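Local coordinates for protein alpha-glucosidase YIHQ (Escherichia coli, PDB 5AEG) that hydrolyses sulfoquinovosyl diacylglycerides and simple sulfoquinovosides such as sulfoquinovosyl glycerol, releasing sulfoquinovose for bacterial sulfoglycolysis, at residues A[527-532]-A[559-564]; A[414-419]-A[423-428]; A[105-110]-A[115-120]; A[388-393]-A[431-436]. One frame throughout, in Å; residues are numbered along the deposited sequence.

Contact 1: residues A[527-532]-A[559-564]; sequences FSAFTP and ARMTTV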
loop_
_atom_site.group_PDB
_atom_site.type_symbol
_atom_site.label_atom_id
_atom_site.label_comp_id
_atom_site.label_asym_id
_atom_site.label_seq_id
_atom_site.Cartn_x
_atom_site.Cartn_y
_atom_site.Cartn_z
ATOM N N PHE A 527 10.941 -13.938 7.075
ATOM C CA PHE A 527 10.642 -13.061 5.950
ATOM C C PHE A 527 10.945 -11.613 6.317
ATOM O O PHE A 527 11.733 -10.921 5.636
ATOM C CB PHE A 527 9.156 -13.300 5.574
ATOM C CG PHE A 527 8.547 -12.296 4.594
ATOM C CD1 PHE A 527 9.253 -11.643 3.619
ATOM C CD2 PHE A 527 7.170 -12.062 4.683
ATOM C CE1 PHE A 527 8.594 -10.780 2.745
ATOM C CE2 PHE A 527 6.509 -11.300 3.737
ATOM C CZ PHE A 527 7.208 -10.629 2.785
ATOM N N SER A 528 10.363 -11.140 7.435
ATOM C CA SER A 528 10.499 -9.784 7.834
ATOM C C SER A 528 11.930 -9.290 8.139
ATOM O O SER A 528 12.239 -8.100 7.947
ATOM C CB SER A 528 9.523 -9.425 9.001
ATOM O OG SER A 528 8.169 -9.545 8.558
ATOM N N ALA A 529 12.799 -10.185 8.545
ATOM C CA ALA A 529 14.212 -9.853 8.745
ATOM C C ALA A 529 14.915 -9.470 7.436
ATOM O O ALA A 529 15.991 -8.879 7.496
ATOM C CB ALA A 529 14.928 -11.067 9.349
ATOM N N PHE A 530 14.304 -9.801 6.292
ATOM C CA PHE A 530 14.733 -9.352 4.947
ATOM C C PHE A 530 13.868 -8.303 4.285
ATOM O O PHE A 530 13.554 -8.388 3.094
ATOM C CB PHE A 530 14.988 -10.605 4.092
ATOM C CG PHE A 530 16.169 -11.394 4.619
ATOM C CD1 PHE A 530 17.462 -11.085 4.193
ATOM C CD2 PHE A 530 16.007 -12.373 5.551
ATOM C CE1 PHE A 530 18.571 -11.781 4.633
ATOM C CE2 PHE A 530 17.119 -13.059 6.046
ATOM C CZ PHE A 530 18.407 -12.793 5.547
ATOM N N THR A 531 13.402 -7.374 5.127
ATOM C CA THR A 531 12.578 -6.233 4.716
ATOM C C THR A 531 13.115 -5.035 5.489
ATOM O O THR A 531 13.963 -5.203 6.381
ATOM C CB THR A 531 11.057 -6.421 4.980
ATOM O OG1 THR A 531 10.828 -6.371 6.383
ATOM C CG2 THR A 531 10.559 -7.660 4.403
ATOM N N PRO A 532 12.657 -3.796 5.173
ATOM C CA PRO A 532 13.240 -2.723 5.920
ATOM C C PRO A 532 12.727 -2.441 7.360
ATOM O O PRO A 532 13.214 -1.480 8.032
ATOM C CB PRO A 532 13.018 -1.474 5.034
ATOM C CG PRO A 532 11.900 -1.802 4.185
ATOM C CD PRO A 532 11.982 -3.329 3.941
ATOM N N ALA A 559 15.727 -13.745 18.631
ATOM C CA ALA A 559 17.119 -13.297 18.904
ATOM C C ALA A 559 17.998 -13.500 17.606
ATOM O O ALA A 559 18.623 -12.573 17.159
ATOM C CB ALA A 559 17.736 -13.992 20.134
ATOM N N ARG A 560 17.911 -14.659 16.992
ATOM C CA ARG A 560 18.703 -14.980 15.794
ATOM C C ARG A 560 18.349 -14.079 14.625
ATOM O O ARG A 560 19.220 -13.463 14.029
ATOM C CB ARG A 560 18.522 -16.443 15.417
ATOM C CG ARG A 560 19.112 -16.892 14.036
ATOM C CD ARG A 560 18.578 -18.259 13.554
ATOM N NE ARG A 560 19.042 -18.568 12.197
ATOM C CZ ARG A 560 20.305 -18.884 11.875
ATOM N NH1 ARG A 560 21.228 -19.028 12.803
ATOM N NH2 ARG A 560 20.660 -19.082 10.613
ATOM N N MET A 561 17.046 -13.914 14.350
ATOM C CA MET A 561 16.667 -13.161 13.141
ATOM C C MET A 561 16.728 -11.705 13.306
ATOM O O MET A 561 17.010 -10.994 12.309
ATOM C CB MET A 561 15.282 -13.635 12.578
ATOM C CG MET A 561 15.179 -15.144 12.353
ATOM S SD MET A 561 16.570 -15.910 11.484
ATOM C CE MET A 561 16.348 -15.211 9.854
ATOM N N THR A 562 16.524 -11.185 14.526
ATOM C CA THR A 562 16.823 -9.783 14.750
ATOM C C THR A 562 18.318 -9.482 14.672
ATOM O O THR A 562 18.681 -8.363 14.304
ATOM C CB THR A 562 16.230 -9.190 16.051
ATOM O OG1 THR A 562 16.748 -9.867 17.203
ATOM C CG2 THR A 562 14.719 -9.347 16.032
ATOM N N THR A 563 19.150 -10.456 15.018
ATOM C CA THR A 563 20.596 -10.250 14.820
ATOM C C THR A 563 20.929 -10.261 13.333
ATOM O O THR A 563 21.755 -9.501 12.915
ATOM C CB THR A 563 21.393 -11.306 15.580
ATOM O OG1 THR A 563 21.042 -11.185 16.933
ATOM C CG2 THR A 563 22.827 -11.051 15.481
ATOM N N VAL A 564 20.290 -11.128 12.576
ATOM C CA VAL A 564 20.410 -11.098 11.081
ATOM C C VAL A 564 20.063 -9.687 10.639
ATOM O O VAL A 564 20.843 -9.031 9.936
ATOM C CB VAL A 564 19.600 -12.195 10.428
ATOM C CG1 VAL A 564 19.507 -12.038 8.922
ATOM C CG2 VAL A 564 20.187 -13.599 10.823
#

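Contact 2: residues A[414-419]-A[423-428]; sequences TYLHNG and EIMHNA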
loop_
_atom_site.group_PDB
_atom_site.type_symbol
_atom_site.label_atom_id
_atom_site.label_comp_id
_atom_site.label_asym_id
_atom_site.label_seq_id
_atom_site.Cartn_x
_atom_site.Cartn_y
_atom_site.Cartn_z
ATOM N N THR A 414 -21.360 10.783 2.979
ATOM C CA THR A 414 -20.959 11.971 3.706
ATOM C C THR A 414 -21.045 13.189 2.795
ATOM O O THR A 414 -21.003 13.051 1.558
ATOM C CB THR A 414 -19.490 11.907 4.197
ATOM O OG1 THR A 414 -18.643 11.563 3.082
ATOM C CG2 THR A 414 -19.376 10.883 5.320
ATOM N N TYR A 415 -21.138 14.362 3.444
ATOM C CA TYR A 415 -21.150 15.658 2.832
ATOM C C TYR A 415 -20.008 16.401 3.464
ATOM O O TYR A 415 -19.921 16.505 4.691
ATOM C CB TYR A 415 -22.508 16.371 3.064
ATOM C CG TYR A 415 -23.552 15.672 2.296
ATOM C CD1 TYR A 415 -24.113 14.528 2.785
ATOM C CD2 TYR A 415 -23.890 16.081 1.002
ATOM C CE1 TYR A 415 -25.008 13.799 2.030
ATOM C CE2 TYR A 415 -24.810 15.371 0.255
ATOM C CZ TYR A 415 -25.348 14.224 0.782
ATOM O OH TYR A 415 -26.265 13.484 0.111
ATOM N N LEU A 416 -19.132 16.894 2.588
ATOM C CA LEU A 416 -17.862 17.422 2.945
ATOM C C LEU A 416 -17.809 18.921 2.786
ATOM O O LEU A 416 -18.460 19.478 1.897
ATOM C CB LEU A 416 -16.777 16.816 2.040
ATOM C CG LEU A 416 -16.812 15.301 2.254
ATOM C CD1 LEU A 416 -16.272 14.555 1.106
ATOM C CD2 LEU A 416 -16.200 14.944 3.610
ATOM N N HIS A 417 -16.951 19.522 3.603
ATOM C CA HIS A 417 -16.757 20.962 3.667
ATOM C C HIS A 417 -16.340 21.592 2.355
ATOM O O HIS A 417 -16.747 22.708 2.081
ATOM C CB HIS A 417 -15.746 21.308 4.702
ATOM C CG HIS A 417 -15.644 22.760 5.011
ATOM N ND1 HIS A 417 -14.779 23.601 4.355
ATOM C CD2 HIS A 417 -16.282 23.517 5.935
ATOM C CE1 HIS A 417 -14.905 24.830 4.829
ATOM N NE2 HIS A 417 -15.802 24.798 5.799
ATOM N N ASN A 418 -15.529 20.915 1.558
ATOM C CA ASN A 418 -15.129 21.478 0.309
ATOM C C ASN A 418 -16.231 21.375 -0.789
ATOM O O ASN A 418 -15.982 21.753 -1.859
ATOM C CB ASN A 418 -13.785 20.879 -0.154
ATOM C CG ASN A 418 -13.909 19.384 -0.549
ATOM O OD1 ASN A 418 -14.951 18.804 -0.428
ATOM N ND2 ASN A 418 -12.840 18.810 -1.064
ATOM N N GLY A 419 -17.382 20.806 -0.502
ATOM C CA GLY A 419 -18.465 20.558 -1.437
ATOM C C GLY A 419 -18.166 19.620 -2.581
ATOM O O GLY A 419 -18.938 19.555 -3.539
ATOM N N GLU A 423 -18.349 10.602 -3.399
ATOM C CA GLU A 423 -17.934 9.688 -4.487
ATOM C C GLU A 423 -16.605 9.957 -5.138
ATOM O O GLU A 423 -16.003 9.027 -5.715
ATOM C CB GLU A 423 -19.042 9.495 -5.521
ATOM C CG GLU A 423 -20.257 8.789 -4.888
ATOM C CD GLU A 423 -21.445 8.577 -5.821
ATOM O OE1 GLU A 423 -21.325 8.669 -7.040
ATOM O OE2 GLU A 423 -22.514 8.216 -5.328
ATOM N N ILE A 424 -16.177 11.207 -5.153
ATOM C CA ILE A 424 -14.890 11.625 -5.602
ATOM C C ILE A 424 -13.859 11.721 -4.471
ATOM O O ILE A 424 -12.654 11.416 -4.650
ATOM C CB ILE A 424 -14.991 13.015 -6.345
ATOM C CG1 ILE A 424 -15.950 12.928 -7.584
ATOM C CG2 ILE A 424 -13.615 13.591 -6.704
ATOM C CD1 ILE A 424 -15.515 12.081 -8.725
ATOM N N MET A 425 -14.258 12.191 -3.311
ATOM C CA MET A 425 -13.281 12.305 -2.203
ATOM C C MET A 425 -12.848 10.960 -1.571
ATOM O O MET A 425 -11.781 10.896 -0.970
ATOM C CB MET A 425 -13.847 13.215 -1.099
ATOM C CG MET A 425 -13.921 14.732 -1.474
ATOM S SD MET A 425 -12.425 15.430 -2.181
ATOM C CE MET A 425 -11.281 15.096 -0.901
ATOM N N HIS A 426 -13.684 9.956 -1.711
ATOM C CA HIS A 426 -13.469 8.650 -1.050
ATOM C C HIS A 426 -12.074 8.098 -1.378
ATOM O O HIS A 426 -11.269 7.861 -0.476
ATOM C CB HIS A 426 -14.524 7.685 -1.498
ATOM C CG HIS A 426 -14.272 6.288 -1.041
ATOM N ND1 HIS A 426 -14.516 5.864 0.249
ATOM C CD2 HIS A 426 -13.721 5.235 -1.691
ATOM C CE1 HIS A 426 -14.160 4.588 0.351
ATOM N NE2 HIS A 426 -13.644 4.203 -0.801
ATOM N N ASN A 427 -11.742 8.066 -2.661
ATOM C CA ASN A 427 -10.429 7.525 -3.110
ATOM C C ASN A 427 -9.287 8.456 -2.787
ATOM O O ASN A 427 -8.147 8.015 -2.617
ATOM C CB ASN A 427 -10.427 7.232 -4.608
ATOM C CG ASN A 427 -11.039 5.910 -4.948
ATOM O OD1 ASN A 427 -11.255 5.062 -4.103
ATOM N ND2 ASN A 427 -11.313 5.712 -6.218
ATOM N N ALA A 428 -9.547 9.762 -2.626
ATOM C CA ALA A 428 -8.479 10.722 -2.236
ATOM C C ALA A 428 -8.209 10.798 -0.731
ATOM O O ALA A 428 -7.238 11.443 -0.282
ATOM C CB ALA A 428 -8.850 12.138 -2.769
#

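Contact 3: residues A[105-110]-A[115-120]; sequences LELQND and NRIWLR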
loop_
_atom_site.group_PDB
_atom_site.type_symbol
_atom_site.label_atom_id
_atom_site.label_comp_id
_atom_site.label_asym_id
_atom_site.label_seq_id
_atom_site.Cartn_x
_atom_site.Cartn_y
_atom_site.Cartn_z
ATOM N N LEU A 105 -2.735 13.844 -21.888
ATOM C CA LEU A 105 -4.029 13.692 -22.571
ATOM C C LEU A 105 -5.095 14.262 -21.691
ATOM O O LEU A 105 -5.212 13.901 -20.507
ATOM C CB LEU A 105 -4.372 12.245 -22.921
ATOM C CG LEU A 105 -3.406 11.407 -23.732
ATOM C CD1 LEU A 105 -4.103 10.069 -24.070
ATOM C CD2 LEU A 105 -2.967 12.105 -25.007
ATOM N N GLU A 106 -5.878 15.192 -22.223
ATOM C CA GLU A 106 -6.902 15.860 -21.428
ATOM C C GLU A 106 -8.236 15.676 -22.135
ATOM O O GLU A 106 -8.471 16.274 -23.206
ATOM C CB GLU A 106 -6.599 17.348 -21.276
ATOM C CG GLU A 106 -5.438 17.684 -20.379
ATOM C CD GLU A 106 -4.988 19.122 -20.599
ATOM O OE1 GLU A 106 -4.573 19.439 -21.735
ATOM O OE2 GLU A 106 -5.083 19.918 -19.666
ATOM N N LEU A 107 -9.137 14.918 -21.504
ATOM C CA LEU A 107 -10.407 14.564 -22.105
ATOM C C LEU A 107 -11.494 15.331 -21.394
ATOM O O LEU A 107 -11.548 15.338 -20.162
ATOM C CB LEU A 107 -10.637 13.098 -21.898
ATOM C CG LEU A 107 -10.961 12.242 -23.050
ATOM C CD1 LEU A 107 -10.898 10.781 -22.567
ATOM C CD2 LEU A 107 -12.319 12.652 -23.581
ATOM N N GLN A 108 -12.402 15.961 -22.151
ATOM C CA GLN A 108 -13.559 16.599 -21.547
ATOM C C GLN A 108 -14.848 16.300 -22.338
ATOM O O GLN A 108 -14.915 16.606 -23.512
ATOM C CB GLN A 108 -13.274 18.103 -21.393
ATOM C CG GLN A 108 -14.421 18.962 -20.836
ATOM C CD GLN A 108 -14.856 18.554 -19.411
ATOM O OE1 GLN A 108 -14.139 18.780 -18.432
ATOM N NE2 GLN A 108 -16.027 17.900 -19.294
ATOM N N ASN A 109 -15.841 15.666 -21.707
ATOM C CA ASN A 109 -17.069 15.307 -22.364
ATOM C C ASN A 109 -17.874 16.631 -22.545
ATOM O O ASN A 109 -17.695 17.576 -21.760
ATOM C CB ASN A 109 -17.888 14.306 -21.581
ATOM C CG ASN A 109 -17.286 12.917 -21.605
ATOM O OD1 ASN A 109 -16.317 12.672 -22.307
ATOM N ND2 ASN A 109 -17.882 11.985 -20.827
ATOM N N ASP A 110 -18.718 16.638 -23.563
ATOM C CA ASP A 110 -19.613 17.784 -23.891
ATOM C C ASP A 110 -20.326 18.362 -22.729
ATOM O O ASP A 110 -20.349 19.529 -22.515
ATOM C CB ASP A 110 -20.646 17.368 -24.985
ATOM C CG ASP A 110 -21.444 16.024 -24.675
ATOM O OD1 ASP A 110 -21.221 15.350 -23.577
ATOM O OD2 ASP A 110 -22.266 15.544 -25.565
ATOM N N ASN A 115 -21.325 11.283 -17.485
ATOM C CA ASN A 115 -20.350 10.956 -16.411
ATOM C C ASN A 115 -19.679 9.576 -16.492
ATOM O O ASN A 115 -19.308 8.985 -15.453
ATOM C CB ASN A 115 -21.044 11.128 -15.078
ATOM C CG ASN A 115 -22.112 10.087 -14.819
ATOM O OD1 ASN A 115 -22.613 9.371 -15.718
ATOM N ND2 ASN A 115 -22.408 9.920 -13.548
ATOM N N ARG A 116 -19.564 9.052 -17.697
ATOM C CA ARG A 116 -18.845 7.816 -18.013
ATOM C C ARG A 116 -17.902 8.041 -19.216
ATOM O O ARG A 116 -18.274 8.745 -20.194
ATOM C CB ARG A 116 -19.763 6.656 -18.337
ATOM C CG ARG A 116 -20.728 6.274 -17.206
ATOM C CD ARG A 116 -20.003 5.490 -16.109
ATOM N NE ARG A 116 -20.831 5.183 -14.923
ATOM C CZ ARG A 116 -21.012 5.969 -13.847
ATOM N NH1 ARG A 116 -20.503 7.168 -13.731
ATOM N NH2 ARG A 116 -21.796 5.532 -12.882
ATOM N N ILE A 117 -16.679 7.531 -19.096
ATOM C CA ILE A 117 -15.738 7.558 -20.172
ATOM C C ILE A 117 -15.160 6.127 -20.241
ATOM O O ILE A 117 -14.844 5.487 -19.198
ATOM C CB ILE A 117 -14.592 8.594 -19.958
ATOM C CG1 ILE A 117 -15.016 10.043 -20.074
ATOM C CG2 ILE A 117 -13.364 8.208 -20.831
ATOM C CD1 ILE A 117 -14.094 11.028 -19.299
ATOM N N TRP A 118 -14.984 5.616 -21.450
ATOM C CA TRP A 118 -14.155 4.421 -21.698
ATOM C C TRP A 118 -13.135 4.774 -22.747
ATOM O O TRP A 118 -13.522 5.203 -23.857
ATOM C CB TRP A 118 -14.960 3.251 -22.192
ATOM C CG TRP A 118 -16.063 2.742 -21.338
ATOM C CD1 TRP A 118 -16.044 1.541 -20.600
ATOM C CD2 TRP A 118 -17.362 3.330 -21.096
ATOM N NE1 TRP A 118 -17.227 1.397 -19.936
ATOM C CE2 TRP A 118 -18.066 2.447 -20.225
ATOM C CE3 TRP A 118 -18.011 4.469 -21.550
ATOM C CZ2 TRP A 118 -19.369 2.671 -19.831
ATOM C CZ3 TRP A 118 -19.281 4.708 -21.136
ATOM C CH2 TRP A 118 -19.968 3.803 -20.282
ATOM N N LEU A 119 -11.833 4.641 -22.436
ATOM C CA LEU A 119 -10.784 4.957 -23.356
ATOM C C LEU A 119 -9.903 3.768 -23.539
ATOM O O LEU A 119 -9.460 3.200 -22.537
ATOM C CB LEU A 119 -9.987 6.120 -22.802
ATOM C CG LEU A 119 -8.722 6.525 -23.582
ATOM C CD1 LEU A 119 -9.063 7.255 -24.900
ATOM C CD2 LEU A 119 -7.859 7.451 -22.735
ATOM N N ARG A 120 -9.656 3.377 -24.799
ATOM C CA ARG A 120 -8.714 2.311 -25.136
ATOM C C ARG A 120 -7.345 2.849 -25.546
ATOM O O ARG A 120 -7.169 3.747 -26.418
ATOM C CB ARG A 120 -9.254 1.292 -26.170
ATOM C CG ARG A 120 -10.598 0.706 -25.850
ATOM C CD ARG A 120 -11.056 -0.318 -26.836
ATOM N NE ARG A 120 -12.212 -1.006 -26.312
ATOM C CZ ARG A 120 -12.845 -1.961 -26.993
ATOM N NH1 ARG A 120 -12.458 -2.288 -28.203
ATOM N NH2 ARG A 120 -13.874 -2.575 -26.478
#

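Contact 4: residues A[388-393]-A[431-436]; sequences EVIKKN and ALWAKC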
loop_
_atom_site.group_PDB
_atom_site.type_symbol
_atom_site.label_atom_id
_atom_site.label_comp_id
_atom_site.label_asym_id
_atom_site.label_seq_id
_atom_site.Cartn_x
_atom_site.Cartn_y
_atom_site.Cartn_z
ATOM N N GLU A 388 -2.849 19.210 15.114
ATOM C CA GLU A 388 -2.424 19.594 16.484
ATOM C C GLU A 388 -2.644 18.529 17.482
ATOM O O GLU A 388 -1.853 18.381 18.429
ATOM C CB GLU A 388 -3.111 20.921 16.990
ATOM C CG GLU A 388 -2.656 22.137 16.177
ATOM C CD GLU A 388 -1.155 22.435 16.223
ATOM O OE1 GLU A 388 -0.626 22.380 17.365
ATOM O OE2 GLU A 388 -0.510 22.727 15.145
ATOM N N VAL A 389 -3.708 17.774 17.302
ATOM C CA VAL A 389 -3.902 16.601 18.120
ATOM C C VAL A 389 -2.664 15.700 18.007
ATOM O O VAL A 389 -2.162 15.237 19.029
ATOM C CB VAL A 389 -5.174 15.818 17.746
ATOM C CG1 VAL A 389 -5.209 14.452 18.391
ATOM C CG2 VAL A 389 -6.436 16.581 18.168
ATOM N N ILE A 390 -2.212 15.432 16.781
ATOM C CA ILE A 390 -1.037 14.602 16.592
ATOM C C ILE A 390 0.146 15.236 17.286
ATOM O O ILE A 390 0.878 14.557 18.023
ATOM C CB ILE A 390 -0.726 14.310 15.068
ATOM C CG1 ILE A 390 -1.822 13.423 14.441
ATOM C CG2 ILE A 390 0.568 13.500 14.933
ATOM C CD1 ILE A 390 -1.878 13.453 12.904
ATOM N N LYS A 391 0.357 16.533 17.069
ATOM C CA LYS A 391 1.547 17.204 17.618
ATOM C C LYS A 391 1.573 17.234 19.134
ATOM O O LYS A 391 2.586 16.942 19.720
ATOM C CB LYS A 391 1.697 18.615 17.053
ATOM C CG LYS A 391 2.163 18.562 15.624
ATOM C CD LYS A 391 1.784 19.787 14.824
ATOM C CE LYS A 391 2.304 21.062 15.409
ATOM N NZ LYS A 391 1.936 22.120 14.391
ATOM N N LYS A 392 0.433 17.526 19.750
ATOM C CA LYS A 392 0.383 17.746 21.184
ATOM C C LYS A 392 0.223 16.429 21.934
ATOM O O LYS A 392 0.884 16.246 22.998
ATOM C CB LYS A 392 -0.704 18.767 21.538
ATOM C CG LYS A 392 -1.312 18.738 22.944
ATOM C CD LYS A 392 -1.061 19.996 23.799
ATOM C CE LYS A 392 0.426 20.261 24.088
ATOM N NZ LYS A 392 1.199 19.084 24.631
ATOM N N ASN A 393 -0.549 15.478 21.387
ATOM C CA ASN A 393 -0.861 14.281 22.128
ATOM C C ASN A 393 0.093 13.073 21.880
ATOM O O ASN A 393 0.200 12.190 22.717
ATOM C CB ASN A 393 -2.337 13.921 21.899
ATOM C CG ASN A 393 -3.314 14.963 22.487
ATOM O OD1 ASN A 393 -2.910 15.892 23.079
ATOM N ND2 ASN A 393 -4.554 14.817 22.234
ATOM N N ALA A 431 -4.406 9.667 1.007
ATOM C CA ALA A 431 -3.259 10.587 0.958
ATOM C C ALA A 431 -3.488 11.929 1.709
ATOM O O ALA A 431 -2.505 12.540 2.167
ATOM C CB ALA A 431 -2.872 10.866 -0.424
ATOM N N LEU A 432 -4.757 12.326 1.852
ATOM C CA LEU A 432 -5.110 13.522 2.640
ATOM C C LEU A 432 -4.765 13.253 4.116
ATOM O O LEU A 432 -4.104 14.059 4.798
ATOM C CB LEU A 432 -6.589 13.798 2.489
ATOM C CG LEU A 432 -7.154 15.136 2.943
ATOM C CD1 LEU A 432 -6.305 16.307 2.424
ATOM C CD2 LEU A 432 -8.604 15.206 2.403
ATOM N N TRP A 433 -5.155 12.074 4.589
ATOM C CA TRP A 433 -4.780 11.591 5.941
ATOM C C TRP A 433 -3.293 11.450 6.121
ATOM O O TRP A 433 -2.734 11.904 7.119
ATOM C CB TRP A 433 -5.621 10.323 6.228
ATOM C CG TRP A 433 -5.310 9.545 7.452
ATOM C CD1 TRP A 433 -5.252 8.203 7.532
ATOM C CD2 TRP A 433 -5.149 10.043 8.782
ATOM N NE1 TRP A 433 -5.075 7.810 8.842
ATOM C CE2 TRP A 433 -4.915 8.926 9.620
ATOM C CE3 TRP A 433 -5.076 11.326 9.339
ATOM C CZ2 TRP A 433 -4.655 9.044 10.984
ATOM C CZ3 TRP A 433 -4.850 11.453 10.708
ATOM C CH2 TRP A 433 -4.637 10.291 11.526
ATOM N N ALA A 434 -2.605 10.910 5.109
ATOM C CA ALA A 434 -1.193 10.807 5.133
ATOM C C ALA A 434 -0.519 12.230 5.241
ATOM O O ALA A 434 0.428 12.430 6.023
ATOM C CB ALA A 434 -0.653 10.062 3.891
ATOM N N LYS A 435 -1.037 13.183 4.502
ATOM C CA LYS A 435 -0.452 14.531 4.505
ATOM C C LYS A 435 -0.547 15.129 5.917
ATOM O O LYS A 435 0.374 15.815 6.352
ATOM C CB LYS A 435 -1.190 15.432 3.505
ATOM C CG LYS A 435 -0.519 16.770 3.224
ATOM C CD LYS A 435 -1.340 17.618 2.243
ATOM C CE LYS A 435 -0.417 18.650 1.595
ATOM N NZ LYS A 435 -1.114 19.907 1.381
ATOM N N CYS A 436 -1.661 14.839 6.619
ATOM C CA CYS A 436 -1.891 15.372 7.976
ATOM C C CYS A 436 -0.801 14.893 8.910
ATOM O O CYS A 436 -0.160 15.678 9.697
ATOM C CB CYS A 436 -3.273 14.948 8.455
ATOM S SG CYS A 436 -3.824 15.680 10.030
#

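Contact 1: residues A[527-532]-A[559-564]
Phe530 meets Val564 at a slant with the far end of its ring, CZ coming to 3.6 Å from CG1 of Val564 and CE2 lying slightly farther from the same methyl. Val564 presents this branch because its CG1 is trans to the amide nitrogen (chi1 170°), while its whole side chain heads for the other segment. Met561 arrives differently: its thioether is bent at both chi2 and chi3, which brings the methyl CE round to the ring's rim, near the ring plane and 4.4 Å from Phe530 CE2. Ala529 instead lies against the backbone, its CB 3.6 Å from Met561 O and 4.1 Å from Met561 CB. This joins the turn that follows helix 518-528 to helix 552-567, successive elements of the (beta/alpha)8 barrel, after strands 501-505 and 534-536. The chain leaves the first helix through a type I turn, Ser528 to Thr531, and Thr531 OG1 braces it by bonding to Ser528 O at 2.7 Å, in the carbonyl plane and on a lone pair. On the second helix Ala559 O is gripped from opposite faces of its plane by Thr563 OG1 (2.8 Å) and Thr563 N (3.1 Å). Beyond the two segments, Phe530 O pairs with Tyr607 OH and its ring rests on Leu609, both of strand 607-609.

Contact 2: residues A[414-419]-A[423-428]
Leu416 and Met425 supply the apolar part of this contact. The methyl CD1 of Leu416 sits over the start of the methionine chain, 3.5 Å from Met425 CG and equally close to its CB, and the CD1 to CG pair is closer than two such carbons normally pack. Both side chains set out toward each other, then pass at an angle rather than end to end. Polar contact falls to Asn418, whose ND2 points an N-H at Met425 SD. The bond is weak, at 3.6 Å, though nearly straight at 167°. The bend at chi2 (-49°) brings the sulfur round to the amide, and the further bend at chi3 turns only the methyl CE; Asn418 has CG between its own backbone N and carbonyl carbon (chi1 69°), and its amide approaches from the opposite direction. The other end of that amide has a stronger partner: OD1 accepts from Val420 N, an Asx turn that helps fix the rotation of the group. Backbone bonding shapes the loop itself, with Gly419 N reaching Leu416 O at 2.9 Å to close a type I turn. The turn belongs to the loop between barrel strand 401-404 and helix 422-444, so it folds back on the first turns of the helix it leads into. There Leu416 also touches Trp429, while Glu423 packs on strand 39-49 and His426 stacks with Trp149.

Contact 3: residues A[105-110]-A[115-120]
Asn109 turns an amide onto the aliphatic flank of Ile117, and the unusual point is that its buried OD1 has no polar partner anywhere in the model. That oxygen lies 3.7 Å from Ile117 CG1, with ND2 of the same amide 3.5 Å from that carbon. ND2 fares better: its stronger bond goes to His114 O, and it also makes a weak one, bent to 140°, with Arg116 O at 3.3 Å. Farther along, Leu107 and Ile117 lie alongside, running opposite ways, Leu107 CD1 reaching Ile117 CG2 at 4.0 Å. Ile117 serves both neighbours by dividing its branches, since CG2 points away from its own N while CG1 swings beside it (chi1 -71°) toward the asparagine. Strand 103-109 takes its backbone partners from strands 89-97 and 221-228, and Asn115 and Arg116 form a classic beta bulge against strand 39-49. The two segments, with axes 9.0 Å apart and running at 139°, therefore meet through side chains across a layer rather than edge to edge, the face-to-face packing of the beta-sandwich in the galactose mutarotase-like domain.

Contact 4: residues A[388-393]-A[431-436]
The indole of Trp433 touches Ile390 at its six-membered ring, where CZ3 lies 4.2 Å from the methyl CD1. At the other end of the indole, NE1 gives its hydrogen bond to Asp405 O, and Pro336 and Leu377 pack against the side chain as well. The second flat group, the carboxylate of Glu388, stays on its own helix: Lys391 NZ meets OE2 on the syn side at 2.6 Å, 27° out of the carboxylate plane, in a salt bridge. The same NZ pairs with Glu443 on helix 422-444, so one lysine spans the two helices away from the apolar centre.

Between the two segments the apolar contact runs through one methyl; farther along helix 422-444 Ile390 also packs on Asn437 and Ala440. Besides the indole, Ile390 CD1 touches Cys436 SG at 4.1 Å, so it is shared by two residues one helical turn apart. It gets that far because CG1 leaves opposite the carbonyl carbon (chi1 -67°) and the chain then runs extended to CD1. Helix 380-395 widens into a pi-type turn at 391-393.

This is helix-to-helix packing on the outer layer of the TIM barrel, between the helices before and after strand 401-404. Trp433 carries it inward: its side chain is about 6 Å from that of the nucleophile Asp405, just beyond that strand, and its indole N-H holds the backbone there, probably helping to position the catalytic residue.

Contact 3 comes first along the chain, in the N-terminal beta-sandwich; the other three belong to the TIM barrel. Contact 2 is nested inside the loop that contact 4 closes, and both use helix 422-444. Their centres are 18 Å apart, and they touch where Met425 CE meets Leu432 CD2 at 4.3 Å. Contact 1 closes last, between the turn after helix 518-528 and helix 552-567, on the opposite side of the chain's centre from contact 2, the two centres being 41 Å apart. Although contact 3 lies in another domain, its nearest atoms are only about 7 Å from contact 2; helix 422-444 touches the sandwich through Glu423, on strand 39-49, and comes near the nucleophile through Trp433.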